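Local coordinates for protein catalase (Pseudomonas syringae, PDB 1M7S) that decomposes hydrogen peroxide into water and oxygen with the help of heme, protecting the cell from the toxic effects of the peroxide, at residues A[256-261]-A[282-287]; A[187-192]-A[216-221]. All coordinates share one frame; numbering follows the deposited sequence.

Interaction 1 (A[256-261]-A[282-287]); sequences YVQVLK and VPEKKI
The side-chain amide nitrogen of Q258 is gripped by two carbonyls: NE2 gives one N-H to V282 O at 2.8 Å, almost straight and exactly in the amide plane, and also bonds to W279 O. Two such bonds fix the rotation of the amide and pin the chain just ahead of strand 284-295 to strand 252-260. Next to this anchor V257 and K285 form an antiparallel hydrogen-bonded pair, whose V257 N to K285 O bond measures 2.9 Å and whose return bond, K285 N to V257 O, measures 3.0 Å. Toward V259 the two chains are joined through a water that accepts from V259 N and donates to P283 O. On the face carrying Y256, Q258 and E284, the tyrosine CG lies anti to the carbonyl carbon (chi1 -70°), which carries the ring out to the K286 side chain, and K286 CB lies over one ring face, 4.0 Å from its centroid in a CH-pi contact. E284 OE2 comes within 3.5 Å of Y256 CB, but its stronger tie is to H211 ND1; a water also donates to it. On the other face V257 CG1 meets I287 CD1 at 3.6 Å. Strand 252-260 lies between strand 284-295 and strand 205-214 in the antiparallel sheet of the catalase beta-barrel, with V257 resting on V208 and F210 of the latter.

Interaction 2 (A[187-192]-A[216-221]); sequences FMDGNG and QGIKNL
Where strand 205-214 of the catalase beta-barrel runs out into the loop leading to helix 223-232, residues 216-221 pass beside F187 and the chain that enters the short strand 190-191. F187 is the centre of this surface contact. Its carbonyl oxygen accepts a hydrogen bond from K219 N at 3.1 Å, nearly straight at the hydrogen (165°), with the donor tilted modestly from the carbonyl plane. The same oxygen takes a second bond, from a water that also donates to N220 OD1, so the water bridges backbone and side chain across the contact. The alpha carbons add weaker CH...O contacts in both directions, F187 CA to G217 O at 3.2 Å and I218 CA to F187 O at 3.4 Å.

The phenyl group, with CG anti to the carbonyl carbon (chi1 -53°), runs alongside the K219 side chain, both pointing the same way. The lysine bends at chi3, which brings CE over one ring face, 4.1 Å from the centroid, as a CH-pi contact. The Q216 and F187 side chains cross at about a right angle, with Q216 CB 3.7 Å from F187 CE2, while the Q216 amide is held elsewhere by K252 N and R186 O. D189 is likewise anchored outside the contact, OD2 to H211 NE2 and OD1 to S214 N, which ties the entering chain to strand 205-214. Across this fixed carboxylate comes I218, whose CD1 methyl stands 3.3 Å from D189 OD1.

How the interactions relate
Followed from the N terminus, the chain first closes interaction 2: after residues 187-192 it runs through strands 196-199 and 205-214, and the loop segment 216-221 then returns beside F187. Only after helices 223-232 and 236-246 does it enter strand 252-260 and open interaction 1, whose excursion, without helix or strand, ends at 282-287. The two loops therefore follow in series, neither nested nor crossed. Their centres lie about 19 Å apart and they do not touch, yet both reach the same antiparallel sheet. Strand 205-214 connects them, pairing with 190-191 and with 252-260, while its H211 bonds D189 of interaction 2 and E284 of interaction 1.

Interaction 1 (A[256-261]-A[282-287])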
loop_
_atom_site.group_PDB
_atom_site.type_symbol
_atom_site.label_atom_id
_atom_site.label_comp_id
_atom_site.label_asym_id
_atom_site.label_seq_id
_atom_site.Cartn_x
_atom_site.Cartn_y
_atom_site.Cartn_z
ATOM N N TYR A 256 21.913 5.902 33.840
ATOM C CA TYR A 256 22.211 4.982 34.917
ATOM C C TYR A 256 21.703 3.556 34.670
ATOM O O TYR A 256 20.641 3.357 34.045
ATOM C CB TYR A 256 21.580 5.490 36.216
ATOM C CG TYR A 256 22.200 6.718 36.811
ATOM C CD1 TYR A 256 21.830 7.971 36.321
ATOM C CD2 TYR A 256 23.124 6.656 37.858
ATOM C CE1 TYR A 256 22.377 9.125 36.855
ATOM C CE2 TYR A 256 23.688 7.807 38.393
ATOM C CZ TYR A 256 23.316 9.026 37.871
ATOM O OH TYR A 256 23.838 10.195 38.351
ATOM N N VAL A 257 22.417 2.580 35.264
ATOM C CA VAL A 257 21.961 1.183 35.213
ATOM C C VAL A 257 21.771 0.591 36.612
ATOM O O VAL A 257 22.452 1.000 37.562
ATOM C CB VAL A 257 22.795 0.209 34.392
ATOM C CG1 VAL A 257 22.739 0.586 32.897
ATOM C CG2 VAL A 257 24.252 0.083 34.861
ATOM N N GLN A 258 20.793 -0.326 36.748
ATOM C CA GLN A 258 20.540 -1.106 37.952
ATOM C C GLN A 258 20.809 -2.535 37.513
ATOM O O GLN A 258 20.376 -2.909 36.402
ATOM C CB GLN A 258 19.120 -1.069 38.560
ATOM C CG GLN A 258 18.839 0.214 39.313
ATOM C CD GLN A 258 17.363 0.179 39.714
ATOM O OE1 GLN A 258 16.542 0.175 38.785
ATOM N NE2 GLN A 258 17.050 0.179 40.996
ATOM N N VAL A 259 21.629 -3.279 38.246
ATOM C CA VAL A 259 22.083 -4.580 37.776
ATOM C C VAL A 259 21.752 -5.717 38.704
ATOM O O VAL A 259 22.001 -5.515 39.904
ATOM C CB VAL A 259 23.645 -4.527 37.640
ATOM C CG1 VAL A 259 24.307 -5.790 37.141
ATOM C CG2 VAL A 259 24.070 -3.395 36.720
ATOM N N LEU A 260 21.224 -6.807 38.168
ATOM C CA LEU A 260 20.981 -8.013 38.947
ATOM C C LEU A 260 21.468 -9.229 38.163
ATOM O O LEU A 260 21.401 -9.329 36.921
ATOM C CB LEU A 260 19.512 -8.261 39.281
ATOM C CG LEU A 260 18.790 -7.325 40.243
ATOM C CD1 LEU A 260 17.297 -7.633 40.303
ATOM C CD2 LEU A 260 19.362 -7.421 41.638
ATOM N N LYS A 261 22.081 -10.190 38.889
ATOM C CA LYS A 261 22.488 -11.453 38.301
ATOM C C LYS A 261 21.250 -12.364 38.217
ATOM O O LYS A 261 20.311 -12.312 39.005
ATOM C CB LYS A 261 23.528 -12.127 39.211
ATOM C CG LYS A 261 24.780 -11.331 39.488
ATOM C CD LYS A 261 25.824 -12.204 40.167
ATOM C CE LYS A 261 26.445 -11.480 41.357
ATOM N NZ LYS A 261 27.457 -10.494 40.868
ATOM N N VAL A 282 17.844 -1.735 44.497
ATOM C CA VAL A 282 19.095 -2.024 43.782
ATOM C C VAL A 282 19.760 -0.694 43.458
ATOM O O VAL A 282 19.127 0.190 42.894
ATOM C CB VAL A 282 18.805 -2.849 42.526
ATOM C CG1 VAL A 282 20.082 -3.247 41.817
ATOM C CG2 VAL A 282 18.031 -4.115 42.916
ATOM N N PRO A 283 21.038 -0.572 43.748
ATOM C CA PRO A 283 21.783 0.648 43.539
ATOM C C PRO A 283 21.896 1.017 42.061
ATOM O O PRO A 283 21.915 0.092 41.250
ATOM C CB PRO A 283 23.185 0.439 44.143
ATOM C CG PRO A 283 23.119 -0.939 44.763
ATOM C CD PRO A 283 21.804 -1.627 44.434
ATOM N N GLU A 284 22.043 2.300 41.732
ATOM C CA GLU A 284 22.254 2.733 40.341
ATOM C C GLU A 284 23.708 3.156 40.086
ATOM O O GLU A 284 24.335 3.736 40.962
ATOM C CB GLU A 284 21.358 3.935 40.016
ATOM C CG GLU A 284 19.870 3.594 40.194
ATOM C CD GLU A 284 19.081 4.802 39.696
ATOM O OE1 GLU A 284 18.648 5.563 40.577
ATOM O OE2 GLU A 284 18.955 5.002 38.467
ATOM N N LYS A 285 24.263 2.912 38.923
ATOM C CA LYS A 285 25.609 3.274 38.526
ATOM C C LYS A 285 25.560 4.103 37.235
ATOM O O LYS A 285 24.928 3.696 36.272
ATOM C CB LYS A 285 26.446 2.006 38.276
ATOM C CG LYS A 285 27.751 2.218 37.519
ATOM C CD LYS A 285 28.627 0.991 37.402
ATOM C CE LYS A 285 29.983 1.424 36.797
ATOM N NZ LYS A 285 31.023 0.369 37.000
ATOM N N LYS A 286 26.186 5.284 37.248
ATOM C CA LYS A 286 26.164 6.101 36.019
ATOM C C LYS A 286 27.069 5.529 34.951
ATOM O O LYS A 286 28.224 5.099 35.238
ATOM C CB LYS A 286 26.607 7.531 36.366
ATOM C CG LYS A 286 26.604 8.435 35.136
ATOM C CD LYS A 286 26.570 9.902 35.537
ATOM C CE LYS A 286 27.803 10.336 36.295
ATOM N NZ LYS A 286 29.002 9.499 36.051
ATOM N N ILE A 287 26.616 5.431 33.698
ATOM C CA ILE A 287 27.421 4.872 32.636
ATOM C C ILE A 287 27.633 5.784 31.436
ATOM O O ILE A 287 28.349 5.366 30.497
ATOM C CB ILE A 287 26.852 3.534 32.106
ATOM C CG1 ILE A 287 25.427 3.668 31.517
ATOM C CG2 ILE A 287 26.855 2.481 33.209
ATOM C CD1 ILE A 287 25.069 2.372 30.759
HETATM O O HOH W 1 19.096 2.800 36.828
HETATM O O HOH W 2 23.199 -2.084 40.380
#

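Interaction 2 (A[187-192]-A[216-221])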
loop_
_atom_site.group_PDB
_atom_site.type_symbol
_atom_site.label_atom_id
_atom_site.label_comp_id
_atom_site.label_asym_id
_atom_site.label_seq_id
_atom_site.Cartn_x
_atom_site.Cartn_y
_atom_site.Cartn_z
ATOM N N PHE A 187 12.239 18.338 31.091
ATOM C CA PHE A 187 11.978 18.251 32.503
ATOM C C PHE A 187 11.314 16.931 32.903
ATOM O O PHE A 187 10.475 16.931 33.787
ATOM C CB PHE A 187 11.129 19.462 32.949
ATOM C CG PHE A 187 11.791 20.748 32.506
ATOM C CD1 PHE A 187 11.215 21.492 31.483
ATOM C CD2 PHE A 187 12.965 21.189 33.072
ATOM C CE1 PHE A 187 11.787 22.667 31.032
ATOM C CE2 PHE A 187 13.569 22.364 32.626
ATOM C CZ PHE A 187 12.993 23.106 31.604
ATOM N N MET A 188 11.717 15.867 32.246
ATOM C CA MET A 188 11.244 14.542 32.603
ATOM C C MET A 188 12.428 13.565 32.558
ATOM O O MET A 188 13.328 13.719 31.725
ATOM C CB MET A 188 10.146 13.955 31.722
ATOM C CG MET A 188 10.452 13.570 30.298
ATOM S SD MET A 188 8.900 13.200 29.389
ATOM C CE MET A 188 9.706 12.241 28.086
ATOM N N ASP A 189 12.276 12.487 33.306
ATOM C CA ASP A 189 13.281 11.430 33.203
ATOM C C ASP A 189 12.845 10.462 32.106
ATOM O O ASP A 189 11.773 10.583 31.545
ATOM C CB ASP A 189 13.400 10.658 34.518
ATOM C CG ASP A 189 14.220 11.312 35.601
ATOM O OD1 ASP A 189 14.752 12.421 35.421
ATOM O OD2 ASP A 189 14.333 10.665 36.690
ATOM N N GLY A 190 13.692 9.477 31.813
ATOM C CA GLY A 190 13.347 8.439 30.848
ATOM C C GLY A 190 13.728 7.100 31.497
ATOM O O GLY A 190 14.588 7.018 32.398
ATOM N N ASN A 191 12.969 6.066 31.144
ATOM C CA ASN A 191 13.220 4.737 31.700
ATOM C C ASN A 191 13.024 3.685 30.627
ATOM O O ASN A 191 12.084 3.794 29.852
ATOM C CB ASN A 191 12.252 4.444 32.864
ATOM C CG ASN A 191 12.540 5.300 34.088
ATOM O OD1 ASN A 191 13.461 5.032 34.830
ATOM N ND2 ASN A 191 11.789 6.382 34.298
ATOM N N GLY A 192 13.792 2.582 30.638
ATOM C CA GLY A 192 13.613 1.479 29.710
ATOM C C GLY A 192 12.396 0.644 30.078
ATOM O O GLY A 192 11.864 -0.033 29.192
ATOM N N GLN A 216 18.115 18.700 34.000
ATOM C CA GLN A 216 17.390 19.962 34.138
ATOM C C GLN A 216 16.422 19.871 35.300
ATOM O O GLN A 216 15.764 20.850 35.646
ATOM C CB GLN A 216 16.609 20.256 32.852
ATOM C CG GLN A 216 17.458 20.482 31.636
ATOM C CD GLN A 216 18.221 19.289 31.139
ATOM O OE1 GLN A 216 19.458 19.314 31.070
ATOM N NE2 GLN A 216 17.513 18.228 30.757
ATOM N N GLY A 217 16.246 18.670 35.864
ATOM C CA GLY A 217 15.310 18.466 36.955
ATOM C C GLY A 217 13.945 18.041 36.359
ATOM O O GLY A 217 13.776 17.957 35.139
ATOM N N ILE A 218 13.047 17.740 37.268
ATOM C CA ILE A 218 11.676 17.355 36.972
ATOM C C ILE A 218 10.738 18.535 37.195
ATOM O O ILE A 218 10.682 19.130 38.283
ATOM C CB ILE A 218 11.181 16.234 37.921
ATOM C CG1 ILE A 218 12.083 15.010 37.842
ATOM C CG2 ILE A 218 9.728 15.838 37.617
ATOM C CD1 ILE A 218 12.488 14.580 36.460
ATOM N N LYS A 219 9.931 18.832 36.162
ATOM C CA LYS A 219 8.966 19.917 36.314
ATOM C C LYS A 219 7.646 19.465 35.680
ATOM O O LYS A 219 7.605 19.239 34.480
ATOM C CB LYS A 219 9.475 21.126 35.541
ATOM C CG LYS A 219 9.189 22.503 36.103
ATOM C CD LYS A 219 10.220 23.520 35.594
ATOM C CE LYS A 219 11.635 23.052 35.912
ATOM N NZ LYS A 219 12.676 24.063 35.559
ATOM N N ASN A 220 6.592 19.443 36.460
ATOM C CA ASN A 220 5.265 19.084 35.994
ATOM C C ASN A 220 4.280 20.236 36.198
ATOM O O ASN A 220 4.427 21.127 37.052
ATOM C CB ASN A 220 4.790 17.882 36.863
ATOM C CG ASN A 220 5.686 16.681 36.644
ATOM O OD1 ASN A 220 6.044 16.378 35.508
ATOM N ND2 ASN A 220 6.057 15.978 37.696
ATOM N N LEU A 221 3.187 20.156 35.437
ATOM C CA LEU A 221 2.100 21.109 35.542
ATOM C C LEU A 221 1.016 20.501 36.424
ATOM O O LEU A 221 0.809 19.291 36.331
ATOM C CB LEU A 221 1.472 21.362 34.150
ATOM C CG LEU A 221 2.419 21.897 33.104
ATOM C CD1 LEU A 221 1.749 21.916 31.724
ATOM C CD2 LEU A 221 2.929 23.305 33.431
HETATM O O HOH W 3 8.194 15.607 34.053
#